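Local coordinates for solute-binding periplasmic protein of iron/siderophore ABC transporter (Yersinia pestis, PDB 6B2Y), which probably captures chelated iron in the periplasm and hands it to an ABC transporter of the inner membrane for uptake, at residues T40-D43 / R47-T50; E147-L152 / V157-V162. All coordinates share one frame; numbering follows the deposited sequence.

Contact 1: residues T40-D43 / R47-T50; sequences TVTD and RTVT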
loop_
_atom_site.group_PDB
_atom_site.type_symbol
_atom_site.label_atom_id
_atom_site.label_comp_id
_atom_site.label_asym_id
_atom_site.label_seq_id
_atom_site.Cartn_x
_atom_site.Cartn_y
_atom_site.Cartn_z
ATOM N N THR A 40 23.567 8.914 13.011
ATOM C CA THR A 40 22.605 7.862 13.309
ATOM C C THR A 40 21.214 8.249 12.819
ATOM O O THR A 40 20.947 9.401 12.452
ATOM C CB THR A 40 22.559 7.544 14.809
ATOM O OG1 THR A 40 21.884 8.597 15.521
ATOM C CG2 THR A 40 23.965 7.370 15.356
ATOM N N VAL A 41 20.330 7.248 12.787
ATOM C CA VAL A 41 18.892 7.462 12.678
ATOM C C VAL A 41 18.218 6.658 13.784
ATOM O O VAL A 41 18.726 5.627 14.224
ATOM C CB VAL A 41 18.313 7.061 11.292
ATOM C CG1 VAL A 41 18.988 7.830 10.158
ATOM C CG2 VAL A 41 18.403 5.543 11.064
ATOM N N THR A 42 17.089 7.154 14.268
ATOM C CA THR A 42 16.199 6.356 15.100
ATOM C C THR A 42 15.092 5.846 14.184
ATOM O O THR A 42 14.380 6.650 13.569
ATOM C CB THR A 42 15.609 7.160 16.259
ATOM O OG1 THR A 42 16.665 7.699 17.070
ATOM C CG2 THR A 42 14.720 6.256 17.123
ATOM N N ASP A 43 14.944 4.525 14.083
ATOM C CA ASP A 43 14.006 4.019 13.083
ATOM C C ASP A 43 12.618 3.788 13.698
ATOM O O ASP A 43 12.347 4.141 14.850
ATOM C CB ASP A 43 14.572 2.770 12.392
ATOM C CG ASP A 43 14.520 1.507 13.256
ATOM O OD1 ASP A 43 14.020 1.544 14.389
ATOM O OD2 ASP A 43 15.007 0.459 12.768
ATOM N N ARG A 47 14.965 1.589 17.186
ATOM C CA ARG A 47 16.382 1.254 17.177
ATOM C C ARG A 47 17.212 2.447 16.734
ATOM O O ARG A 47 16.771 3.277 15.928
ATOM C CB ARG A 47 16.643 0.077 16.244
ATOM C CG ARG A 47 15.824 -1.168 16.619
ATOM C CD ARG A 47 15.657 -2.124 15.439
ATOM N NE ARG A 47 16.917 -2.699 14.958
ATOM C CZ ARG A 47 17.556 -2.287 13.867
ATOM N NH1 ARG A 47 17.069 -1.284 13.137
ATOM N NH2 ARG A 47 18.685 -2.878 13.497
ATOM N N THR A 48 18.437 2.520 17.246
ATOM C CA THR A 48 19.366 3.558 16.832
ATOM C C THR A 48 20.431 2.913 15.964
ATOM O O THR A 48 21.074 1.943 16.380
ATOM C CB THR A 48 19.959 4.294 18.040
ATOM O OG1 THR A 48 20.492 3.357 18.982
ATOM C CG2 THR A 48 18.865 5.081 18.729
ATOM N N VAL A 49 20.574 3.425 14.743
ATOM C CA VAL A 49 21.323 2.797 13.663
ATOM C C VAL A 49 22.318 3.805 13.113
ATOM O O VAL A 49 21.925 4.903 12.717
ATOM C CB VAL A 49 20.374 2.322 12.541
ATOM C CG1 VAL A 49 21.131 1.621 11.404
ATOM C CG2 VAL A 49 19.274 1.426 13.111
ATOM N N THR A 50 23.594 3.430 13.051
ATOM C CA THR A 50 24.575 4.294 12.401
ATOM C C THR A 50 24.477 4.156 10.882
ATOM O O THR A 50 24.420 3.037 10.354
ATOM C CB THR A 50 25.996 3.958 12.874
ATOM O OG1 THR A 50 26.137 4.297 14.257
ATOM C CG2 THR A 50 27.036 4.744 12.074
#
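Asp43 and Arg47 hold the turn end of this contact through both backbone and side chain. The amide of Asp43 gives its hydrogen to the carbonyl of Arg47 (N to O 2.9 Å). The carboxylate answers twice: OD1 of Asp43 takes the amide N of Arg47 at 3.0 Å. Its OD2 forms a salt bridge with NH1 of Arg47 at 2.7 Å. Both donors approach from out of the carboxylate plane, yet OD2 lies in the guanidinium plane, at its edge. A bend at chi3 (64°) turns the arginine chain back so that NH1 reaches OD2. OD2 also accepts the amide of Phe161, and NH2 of Arg47 pairs with Glu153. On the buried face CG2 of Val41 packs on CB of Val49 at 4.1 Å; Val41 also touches Val160 and Leu178, and Val49 touches Pro158. The other face is solvent-exposed and looser: Thr42 and Thr48 lie side by side, OG1 of Thr42 and CG2 of Thr48 3.8 Å apart, and CG2 of Thr40 comes no nearer than 3.9 Å to OG1 of Thr50. Val41 and Val49 form the hydrogen-bonded pair, flanked by non-hydrogen-bonded Thr40-Thr50 and Thr42-Thr48, of an antiparallel beta hairpin.

Contact 2: residues E147-L152 / V157-V162; sequences ELVKQL and VPVVFV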
loop_
_atom_site.group_PDB
_atom_site.type_symbol
_atom_site.label_atom_id
_atom_site.label_comp_id
_atom_site.label_asym_id
_atom_site.label_seq_id
_atom_site.Cartn_x
_atom_site.Cartn_y
_atom_site.Cartn_z
ATOM N N GLU A 147 14.902 -14.100 8.516
ATOM C CA GLU A 147 16.228 -14.710 8.462
ATOM C C GLU A 147 17.265 -13.738 7.922
ATOM O O GLU A 147 18.432 -13.777 8.334
ATOM C CB GLU A 147 16.203 -15.972 7.593
ATOM C CG GLU A 147 14.950 -16.837 7.724
ATOM C CD GLU A 147 14.882 -17.935 6.664
ATOM O OE1 GLU A 147 15.802 -18.009 5.819
ATOM O OE2 GLU A 147 13.912 -18.729 6.677
ATOM N N LEU A 148 16.861 -12.859 7.004
ATOM C CA LEU A 148 17.806 -11.937 6.396
ATOM C C LEU A 148 18.198 -10.808 7.341
ATOM O O LEU A 148 19.325 -10.325 7.280
ATOM C CB LEU A 148 17.224 -11.371 5.102
ATOM C CG LEU A 148 18.141 -10.458 4.284
ATOM C CD1 LEU A 148 19.468 -11.135 3.984
ATOM C CD2 LEU A 148 17.467 -10.055 3.000
ATOM N N VAL A 149 17.311 -10.368 8.226
ATOM C CA VAL A 149 17.701 -9.302 9.148
ATOM C C VAL A 149 18.860 -9.757 10.030
ATOM O O VAL A 149 19.862 -9.052 10.188
ATOM C CB VAL A 149 16.494 -8.855 9.984
ATOM C CG1 VAL A 149 16.926 -7.816 10.992
ATOM C CG2 VAL A 149 15.406 -8.327 9.059
ATOM N N LYS A 150 18.740 -10.953 10.600
ATOM C CA LYS A 150 19.765 -11.483 11.491
ATOM C C LYS A 150 21.120 -11.592 10.787
ATOM O O LYS A 150 22.166 -11.252 11.358
ATOM C CB LYS A 150 19.272 -12.832 12.002
ATOM C CG LYS A 150 20.210 -13.540 12.968
ATOM C CD LYS A 150 19.613 -14.902 13.220
ATOM C CE LYS A 150 20.139 -15.546 14.426
ATOM N NZ LYS A 150 21.670 -15.550 14.397
ATOM N N GLN A 151 21.111 -12.039 9.530
ATOM C CA GLN A 151 22.354 -12.178 8.780
ATOM C C GLN A 151 23.016 -10.813 8.567
ATOM O O GLN A 151 24.213 -10.641 8.815
ATOM C CB GLN A 151 22.071 -12.886 7.451
ATOM C CG GLN A 151 23.183 -12.847 6.417
ATOM C CD GLN A 151 23.026 -13.950 5.382
ATOM O OE1 GLN A 151 23.467 -15.078 5.588
ATOM N NE2 GLN A 151 22.375 -13.632 4.274
ATOM N N LEU A 152 22.236 -9.815 8.138
ATOM C CA LEU A 152 22.789 -8.492 7.884
ATOM C C LEU A 152 23.373 -7.867 9.147
ATOM O O LEU A 152 24.425 -7.214 9.093
ATOM C CB LEU A 152 21.703 -7.589 7.290
ATOM C CG LEU A 152 21.268 -7.818 5.847
ATOM C CD1 LEU A 152 19.841 -7.333 5.575
ATOM C CD2 LEU A 152 22.244 -7.218 4.856
ATOM N N VAL A 157 25.957 -4.579 8.284
ATOM C CA VAL A 157 25.212 -3.704 7.372
ATOM C C VAL A 157 24.066 -3.055 8.145
ATOM O O VAL A 157 23.322 -3.765 8.844
ATOM C CB VAL A 157 24.690 -4.492 6.173
ATOM C CG1 VAL A 157 23.697 -3.661 5.361
ATOM C CG2 VAL A 157 25.842 -4.933 5.281
ATOM N N PRO A 158 23.893 -1.734 8.056
ATOM C CA PRO A 158 22.816 -1.081 8.813
ATOM C C PRO A 158 21.449 -1.483 8.278
ATOM O O PRO A 158 21.224 -1.483 7.070
ATOM C CB PRO A 158 23.082 0.417 8.598
ATOM C CG PRO A 158 24.420 0.506 7.900
ATOM C CD PRO A 158 24.637 -0.783 7.213
ATOM N N VAL A 159 20.534 -1.806 9.191
ATOM C CA VAL A 159 19.162 -2.175 8.854
ATOM C C VAL A 159 18.227 -1.141 9.472
ATOM O O VAL A 159 18.338 -0.832 10.665
ATOM C CB VAL A 159 18.818 -3.589 9.359
ATOM C CG1 VAL A 159 17.355 -3.897 9.131
ATOM C CG2 VAL A 159 19.719 -4.641 8.705
ATOM N N VAL A 160 17.309 -0.609 8.669
ATOM C CA VAL A 160 16.377 0.430 9.114
ATOM C C VAL A 160 14.956 -0.083 8.898
ATOM O O VAL A 160 14.625 -0.533 7.794
ATOM C CB VAL A 160 16.600 1.746 8.346
ATOM C CG1 VAL A 160 15.437 2.707 8.572
ATOM C CG2 VAL A 160 17.932 2.377 8.732
ATOM N N PHE A 161 14.117 0.005 9.944
ATOM C CA PHE A 161 12.715 -0.405 9.871
ATOM C C PHE A 161 11.805 0.793 9.641
ATOM O O PHE A 161 11.971 1.836 10.276
ATOM C CB PHE A 161 12.275 -1.134 11.143
ATOM C CG PHE A 161 12.880 -2.492 11.282
ATOM C CD1 PHE A 161 12.266 -3.602 10.707
ATOM C CD2 PHE A 161 14.087 -2.662 11.941
ATOM C CE1 PHE A 161 12.845 -4.856 10.813
ATOM C CE2 PHE A 161 14.669 -3.921 12.046
ATOM C CZ PHE A 161 14.044 -5.010 11.483
ATOM N N VAL A 162 10.841 0.627 8.732
ATOM C CA VAL A 162 9.779 1.596 8.471
ATOM C C VAL A 162 8.440 0.919 8.740
ATOM O O VAL A 162 8.369 -0.282 8.980
ATOM C CB VAL A 162 9.823 2.147 7.035
ATOM C CG1 VAL A 162 11.098 2.947 6.801
ATOM C CG2 VAL A 162 9.670 0.981 6.011
#
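An alpha-beta unit of the N-terminal lobe, with helix 147-154 leading through a short loop into the edge strand 159-162 of a parallel sheet, is packed here by Val149 and Leu152 against Val157, Val159 and Phe161. The axis of 147-152 runs at 143° to that of strand 159-162, 10.2 Å away at closest. Leu152 does most of the filling near the loop. Its CB rests on CG2 of Val159 at 3.8 Å, with CD1 a little farther from the same methyl, and the two side chains meet at about a right angle. The other branch, CD2, leans on CB and CG1 of Val157, 3.9 Å from CG1. A chi1 of -73° sets CG of the leucine beside the backbone N, and chi2 of 155° turns CD1 to Val159 and CD2 to Val157. The backbone reinforces this end: N of Val157 donates to O of Leu152 at 3.2 Å, with the donor tilted from the carbonyl plane. One turn earlier the packing is thinner. CG1 of Val149 meets the edge of the Phe161 ring, 4.1 Å from CZ, the two side chains coming from opposite directions, and touches CG1 of Val159 more distantly. Phe135 of strand 132-136 joins this apolar cluster, touching Val149, Val159 and Phe161, while Ala133 lies against Leu152. Strand 159-162 pairs with strand 132-136 by backbone hydrogen bonds; Val160 and Val162 turn to the other face of the sheet, toward helix 168-182, so the strand is sandwiched between helices.

From the N terminus, contact 1 closes first: the chain runs out along 40-42, turns through residues 43-47 and returns along 48-50. It then builds strands 58-60, 81-85, 111-112 and 132-136 before contact 2 closes a second short loop, residues 155-158, between helix 147-154 and strand 159-162. The two loops follow in series, neither enclosing nor crossing the other, but they meet in space, their centres 12 Å apart. NH1 of Arg47 probably hydrogen-bonds to the carbonyl O of Val159 at 2.8 Å, and Thr50 packs on Pro158. Contact 1 closes the hairpin, whose Asp43 and Arg47 join it to the edge strand, whereas contact 2 ties that strand to its preceding helix.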